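Long-range contact in DNA-binding protein Sso10a-2 (Sulfolobus solfataricus, PDB 4HW0), which binds DNA as a winged-helix dimer joined through an antiparallel coiled coil and probably helps to compact and organise the archaeal chromatin: residues M11-C25 / I64-I78. Residues are numbered along the deposited sequence; the frame is centred on the assembly and turned at random. Where two conformers were deposited one is given.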
loop_
_atom_site.group_PDB
_atom_site.type_symbol
_atom_site.label_atom_id
_atom_site.label_comp_id
_atom_site.label_asym_id
_atom_site.label_seq_id
_atom_site.Cartn_x
_atom_site.Cartn_y
_atom_site.Cartn_z
HETATM N N MSE A 11 -13.077 -1.752 -3.967
HETATM C CA MSE A 11 -13.156 -0.607 -3.075
HETATM C C MSE A 11 -13.299 0.615 -3.962
HETATM O O MSE A 11 -14.158 1.495 -3.788
HETATM C CB MSE A 11 -11.981 -0.470 -2.064
HETATM C CG MSE A 11 -12.279 -1.371 -0.872
HETATM SE SE MSE A 11 -10.798 -1.100 0.413
HETATM C CE MSE A 11 -11.257 -2.609 1.662
ATOM N N GLU A 12 -12.464 0.686 -4.942
ATOM C CA GLU A 12 -12.482 1.804 -5.813
ATOM C C GLU A 12 -13.729 1.953 -6.668
ATOM O O GLU A 12 -14.154 3.056 -6.960
ATOM C CB GLU A 12 -11.253 1.766 -6.658
ATOM C CG GLU A 12 -11.106 2.999 -7.498
ATOM C CD GLU A 12 -9.696 3.089 -8.082
ATOM O OE1 GLU A 12 -8.836 2.157 -7.866
ATOM O OE2 GLU A 12 -9.516 4.104 -8.756
ATOM N N ILE A 13 -14.300 0.849 -7.126
ATOM C CA ILE A 13 -15.555 0.963 -7.840
ATOM C C ILE A 13 -16.601 1.525 -6.923
ATOM O O ILE A 13 -17.406 2.323 -7.284
ATOM C CB ILE A 13 -15.957 -0.426 -8.441
ATOM C CG1 ILE A 13 -15.052 -0.725 -9.624
ATOM C CG2 ILE A 13 -17.382 -0.421 -8.981
ATOM C CD1 ILE A 13 -15.064 -2.183 -10.054
HETATM N N MSE A 14 -16.640 1.001 -5.691
HETATM C CA MSE A 14 -17.610 1.507 -4.738
HETATM C C MSE A 14 -17.468 2.982 -4.524
HETATM O O MSE A 14 -18.445 3.710 -4.417
HETATM C CB MSE A 14 -17.462 0.744 -3.407
HETATM C CG MSE A 14 -17.880 -0.674 -3.478
HETATM SE SE MSE A 14 -17.802 -1.500 -1.668
HETATM C CE MSE A 14 -19.229 -2.770 -1.870
ATOM N N PHE A 15 -16.244 3.459 -4.407
ATOM C CA PHE A 15 -15.984 4.882 -4.263
ATOM C C PHE A 15 -16.540 5.633 -5.444
ATOM O O PHE A 15 -17.188 6.672 -5.274
ATOM C CB PHE A 15 -14.488 5.180 -4.089
ATOM C CG PHE A 15 -14.132 6.639 -4.139
ATOM C CD1 PHE A 15 -14.441 7.464 -3.101
ATOM C CD2 PHE A 15 -13.486 7.176 -5.214
ATOM C CE1 PHE A 15 -14.145 8.841 -3.123
ATOM C CE2 PHE A 15 -13.098 8.512 -5.223
ATOM C CZ PHE A 15 -13.464 9.363 -4.175
ATOM N N ASP A 16 -16.265 5.117 -6.636
ATOM C CA ASP A 16 -16.757 5.783 -7.861
ATOM C C ASP A 16 -18.280 5.800 -7.980
ATOM O O ASP A 16 -18.853 6.747 -8.420
ATOM C CB ASP A 16 -16.109 5.167 -9.089
ATOM C CG ASP A 16 -14.630 5.597 -9.245
ATOM O OD1 ASP A 16 -14.313 6.740 -8.848
ATOM O OD2 ASP A 16 -13.811 4.792 -9.732
ATOM N N ILE A 17 -18.941 4.773 -7.463
ATOM C CA ILE A 17 -20.389 4.871 -7.313
ATOM C C ILE A 17 -20.843 5.913 -6.290
ATOM O O ILE A 17 -21.720 6.757 -6.548
ATOM C CB ILE A 17 -20.976 3.500 -6.947
ATOM C CG1 ILE A 17 -20.738 2.539 -8.090
ATOM C CG2 ILE A 17 -22.460 3.589 -6.654
ATOM C CD1 ILE A 17 -20.967 1.081 -7.817
ATOM N N LEU A 18 -20.336 5.784 -5.086
ATOM C CA LEU A 18 -20.764 6.614 -4.009
ATOM C C LEU A 18 -20.588 8.100 -4.246
ATOM O O LEU A 18 -21.415 8.916 -3.794
ATOM C CB LEU A 18 -20.029 6.251 -2.731
ATOM C CG LEU A 18 -20.477 4.881 -2.177
ATOM C CD1 LEU A 18 -19.464 4.423 -1.180
ATOM C CD2 LEU A 18 -21.874 4.888 -1.610
ATOM N N ARG A 19 -19.499 8.455 -4.895
ATOM C CA ARG A 19 -19.223 9.880 -5.073
ATOM C C ARG A 19 -20.137 10.418 -6.127
ATOM O O ARG A 19 -20.195 11.620 -6.321
ATOM C CB ARG A 19 -17.738 10.097 -5.369
ATOM C CG ARG A 19 -17.319 9.657 -6.744
ATOM C CD ARG A 19 -15.805 9.781 -6.990
ATOM N NE ARG A 19 -15.505 9.305 -8.342
ATOM C CZ ARG A 19 -15.822 9.993 -9.443
ATOM N NH1 ARG A 19 -16.427 11.189 -9.363
ATOM N NH2 ARG A 19 -15.548 9.492 -10.648
ATOM N N ASN A 20 -20.862 9.547 -6.828
ATOM C CA ASN A 20 -21.889 10.006 -7.798
ATOM C C ASN A 20 -23.333 9.899 -7.299
ATOM O O ASN A 20 -24.274 10.165 -8.056
ATOM C CB ASN A 20 -21.690 9.220 -9.080
ATOM C CG ASN A 20 -20.494 9.729 -9.859
ATOM O OD1 ASN A 20 -20.560 10.822 -10.404
ATOM N ND2 ASN A 20 -19.406 8.937 -9.932
ATOM N N CYS A 21 -23.502 9.542 -6.009
ATOM C CA CYS A 21 -24.806 9.283 -5.399
ATOM C C CYS A 21 -25.109 10.170 -4.262
ATOM O O CYS A 21 -25.836 9.771 -3.361
ATOM C CB CYS A 21 -24.966 7.855 -4.827
ATOM S SG CYS A 21 -24.913 6.665 -6.165
ATOM N N GLU A 22 -24.687 11.420 -4.396
ATOM C CA GLU A 22 -24.903 12.384 -3.361
ATOM C C GLU A 22 -25.707 13.568 -3.831
ATOM O O GLU A 22 -25.204 14.363 -4.605
ATOM C CB GLU A 22 -23.562 12.843 -2.863
ATOM C CG GLU A 22 -23.667 14.128 -2.051
ATOM C CD GLU A 22 -23.754 13.820 -0.576
ATOM O OE1 GLU A 22 -22.710 13.387 -0.050
ATOM O OE2 GLU A 22 -24.851 14.009 0.012
ATOM N N PRO A 23 -26.950 13.718 -3.321
ATOM C CA PRO A 23 -27.641 12.872 -2.327
ATOM C C PRO A 23 -28.223 11.589 -2.909
ATOM O O PRO A 23 -28.363 10.597 -2.191
ATOM C CB PRO A 23 -28.772 13.792 -1.841
ATOM C CG PRO A 23 -29.081 14.655 -3.033
ATOM C CD PRO A 23 -27.803 14.828 -3.790
ATOM N N LYS A 24 -28.571 11.629 -4.196
ATOM C CA LYS A 24 -29.270 10.549 -4.871
ATOM C C LYS A 24 -28.596 10.214 -6.209
ATOM O O LYS A 24 -27.868 11.044 -6.817
ATOM C CB LYS A 24 -30.720 10.954 -5.237
ATOM C CG LYS A 24 -31.646 11.496 -4.175
ATOM C CD LYS A 24 -33.092 11.680 -4.695
ATOM C CE LYS A 24 -34.148 11.801 -3.608
ATOM N NZ LYS A 24 -33.627 12.111 -2.247
ATOM N N CYS A 25 -28.917 9.041 -6.737
ATOM C CA CYS A 25 -28.435 8.614 -8.064
ATOM C C CYS A 25 -29.416 7.575 -8.581
ATOM O O CYS A 25 -29.841 6.659 -7.852
ATOM C CB CYS A 25 -26.996 8.040 -8.017
ATOM S SG CYS A 25 -26.836 6.688 -6.819
ATOM N N ILE A 64 -34.017 4.473 -7.459
ATOM C CA ILE A 64 -33.275 5.640 -7.014
ATOM C C ILE A 64 -32.555 5.245 -5.762
ATOM O O ILE A 64 -33.174 4.650 -4.860
ATOM C CB ILE A 64 -34.192 6.816 -6.677
ATOM C CG1 ILE A 64 -34.905 7.308 -7.936
ATOM C CG2 ILE A 64 -33.426 7.965 -6.038
ATOM C CD1 ILE A 64 -33.990 7.588 -9.136
ATOM N N TYR A 65 -31.261 5.526 -5.719
ATOM C CA TYR A 65 -30.447 5.195 -4.561
ATOM C C TYR A 65 -30.037 6.462 -3.835
ATOM O O TYR A 65 -29.837 7.548 -4.451
ATOM C CB TYR A 65 -29.230 4.408 -5.000
ATOM C CG TYR A 65 -29.534 3.117 -5.684
ATOM C CD1 TYR A 65 -29.769 3.081 -7.062
ATOM C CD2 TYR A 65 -29.509 1.923 -4.995
ATOM C CE1 TYR A 65 -30.034 1.890 -7.695
ATOM C CE2 TYR A 65 -29.764 0.723 -5.635
ATOM C CZ TYR A 65 -30.055 0.718 -6.964
ATOM O OH TYR A 65 -30.324 -0.497 -7.592
ATOM N N GLU A 66 -30.023 6.389 -2.530
ATOM C CA GLU A 66 -29.645 7.546 -1.740
ATOM C C GLU A 66 -28.564 7.190 -0.806
ATOM O O GLU A 66 -28.699 6.210 -0.083
ATOM C CB GLU A 66 -30.758 8.034 -0.844
ATOM C CG GLU A 66 -31.896 8.582 -1.586
ATOM C CD GLU A 66 -33.044 8.944 -0.608
ATOM O OE1 GLU A 66 -32.759 9.096 0.641
ATOM O OE2 GLU A 66 -34.201 9.076 -1.111
ATOM N N ILE A 67 -27.540 8.011 -0.730
ATOM C CA ILE A 67 -26.412 7.694 0.132
ATOM C C ILE A 67 -26.858 7.948 1.547
ATOM O O ILE A 67 -27.605 8.896 1.799
ATOM C CB ILE A 67 -25.155 8.493 -0.204
ATOM C CG1 ILE A 67 -23.894 7.864 0.445
ATOM C CG2 ILE A 67 -25.308 9.978 0.102
ATOM C CD1 ILE A 67 -22.588 8.441 -0.148
ATOM N N THR A 68 -26.401 7.086 2.441
ATOM C CA THR A 68 -26.701 7.207 3.852
ATOM C C THR A 68 -25.507 7.821 4.572
ATOM O O THR A 68 -24.418 7.993 4.014
ATOM C CB THR A 68 -26.946 5.850 4.464
ATOM O OG1 THR A 68 -25.747 5.083 4.442
ATOM C CG2 THR A 68 -28.021 5.082 3.672
ATOM N N GLU A 69 -25.716 8.143 5.838
ATOM C CA GLU A 69 -24.620 8.635 6.645
ATOM C C GLU A 69 -23.479 7.627 6.659
ATOM O O GLU A 69 -22.301 7.973 6.514
ATOM C CB GLU A 69 -25.174 8.951 8.033
ATOM C CG GLU A 69 -24.158 9.111 9.118
ATOM C CD GLU A 69 -23.634 10.519 9.224
ATOM O OE1 GLU A 69 -23.536 11.207 8.170
ATOM O OE2 GLU A 69 -23.339 10.943 10.370
ATOM N N LYS A 70 -23.812 6.347 6.807
ATOM C CA LYS A 70 -22.775 5.299 6.791
ATOM C C LYS A 70 -22.035 5.253 5.446
ATOM O O LYS A 70 -20.842 5.095 5.362
ATOM C CB LYS A 70 -23.414 3.952 7.104
ATOM C CG LYS A 70 -22.421 2.829 7.207
ATOM C CD LYS A 70 -23.089 1.485 7.600
ATOM C CE LYS A 70 -22.010 0.456 7.630
ATOM N NZ LYS A 70 -22.593 -0.912 7.650
ATOM N N GLY A 71 -22.798 5.437 4.398
ATOM C CA GLY A 71 -22.263 5.528 2.992
ATOM C C GLY A 71 -21.335 6.687 2.764
ATOM O O GLY A 71 -20.347 6.570 2.073
ATOM N N LYS A 72 -21.626 7.831 3.372
ATOM C CA LYS A 72 -20.746 8.979 3.273
ATOM C C LYS A 72 -19.409 8.674 3.931
ATOM O O LYS A 72 -18.377 9.086 3.455
ATOM C CB LYS A 72 -21.374 10.235 3.946
ATOM C CG LYS A 72 -22.522 10.787 3.163
ATOM C CD LYS A 72 -23.285 11.822 3.951
ATOM C CE LYS A 72 -24.535 12.215 3.207
ATOM N NZ LYS A 72 -25.277 13.187 4.052
ATOM N N LEU A 73 -19.450 7.997 5.066
ATOM C CA LEU A 73 -18.259 7.586 5.774
ATOM C C LEU A 73 -17.488 6.566 5.009
ATOM O O LEU A 73 -16.271 6.648 4.922
ATOM C CB LEU A 73 -18.588 6.992 7.105
ATOM C CG LEU A 73 -18.966 8.083 8.097
ATOM C CD1 LEU A 73 -19.967 7.726 9.196
ATOM C CD2 LEU A 73 -17.716 8.654 8.741
ATOM N N LEU A 74 -18.187 5.640 4.373
ATOM C CA LEU A 74 -17.513 4.676 3.512
ATOM C C LEU A 74 -16.791 5.365 2.359
ATOM O O LEU A 74 -15.644 5.065 2.068
ATOM C CB LEU A 74 -18.519 3.650 3.017
ATOM C CG LEU A 74 -17.985 2.558 2.096
ATOM C CD1 LEU A 74 -16.890 1.734 2.739
ATOM C CD2 LEU A 74 -19.150 1.686 1.588
ATOM N N ARG A 75 -17.472 6.295 1.707
ATOM C CA ARG A 75 -16.858 7.105 0.604
ATOM C C ARG A 75 -15.575 7.803 1.067
ATOM O O ARG A 75 -14.551 7.724 0.422
ATOM C CB ARG A 75 -17.884 8.139 0.063
ATOM C CG ARG A 75 -17.417 9.157 -1.008
ATOM C CD ARG A 75 -18.154 10.509 -0.982
ATOM N NE ARG A 75 -17.677 11.523 -1.947
ATOM C CZ ARG A 75 -16.440 12.024 -1.971
ATOM N NH1 ARG A 75 -15.513 11.644 -1.067
ATOM N NH2 ARG A 75 -16.136 12.906 -2.889
ATOM N N THR A 76 -15.635 8.474 2.212
ATOM C CA THR A 76 -14.510 9.185 2.801
ATOM C C THR A 76 -13.358 8.222 3.092
ATOM O O THR A 76 -12.195 8.479 2.774
ATOM C CB THR A 76 -15.004 9.860 4.091
ATOM O OG1 THR A 76 -15.861 10.922 3.668
ATOM C CG2 THR A 76 -13.873 10.434 4.904
ATOM N N HIS A 77 -13.666 7.078 3.707
ATOM C CA HIS A 77 -12.606 6.115 4.020
ATOM C C HIS A 77 -11.956 5.481 2.813
ATOM O O HIS A 77 -10.732 5.261 2.818
ATOM C CB HIS A 77 -13.117 5.052 4.947
ATOM C CG HIS A 77 -13.458 5.571 6.288
ATOM N ND1 HIS A 77 -12.953 6.730 6.808
ATOM C CD2 HIS A 77 -14.294 5.091 7.218
ATOM C CE1 HIS A 77 -13.461 6.948 8.002
ATOM N NE2 HIS A 77 -14.308 5.981 8.255
ATOM N N ILE A 78 -12.751 5.187 1.798
ATOM C CA ILE A 78 -12.158 4.666 0.566
ATOM C C ILE A 78 -11.273 5.730 -0.041
ATOM O O ILE A 78 -10.191 5.436 -0.546
ATOM C CB ILE A 78 -13.164 4.132 -0.427
ATOM C CG1 ILE A 78 -14.000 2.992 0.139
ATOM C CG2 ILE A 78 -12.440 3.570 -1.601
ATOM C CD1 ILE A 78 -15.200 2.550 -0.686
HETATM O O HOH W 1 -27.035 13.302 1.538
HETATM O O HOH W 2 -28.579 11.238 0.506
#
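L18 packs between I67 and L74, its CD2 3.9 Å from I67 CD1 and its CD1 against L74 CD2, in the apolar centre of this contact within a winged-helix domain. Here helix 11-18 crosses helix 69-78, the start of the long C-terminal helix, at 126°, with axes 9.2 Å apart. One turn earlier F15 CB rests on I78 CG2, while I78 CD1 comes within 3.4 Å of M11 O. In one of its two conformers R75, its CG turned away from the backbone N (chi1 175°), slants across F15; F15 CE1 lies over one guanidinium face, the two planes nearly perpendicular, and NH1 forms a salt bridge with E79. Beyond the turn 18-21, the C21-C25 disulfide ties the loop to strand 24-25, its C25 SG touching Y65 CB. This short strand pairs antiparallel with strand 62-67: Y65 N donates to C25 O and C25 N to Y65 O. At the edge K24 and E66 lie side by side in a salt bridge whose hydrogen bond, K24 NZ to E66 OE2 at 3.3 Å, is weak; E66 also binds K57. Replacing E66 by an alanine is likely to leave both lysines without their shared carboxylate. Past the cis peptide before P23, P23 O accepts from I67 N at 3.1 Å and from a water that also donates to I67 O.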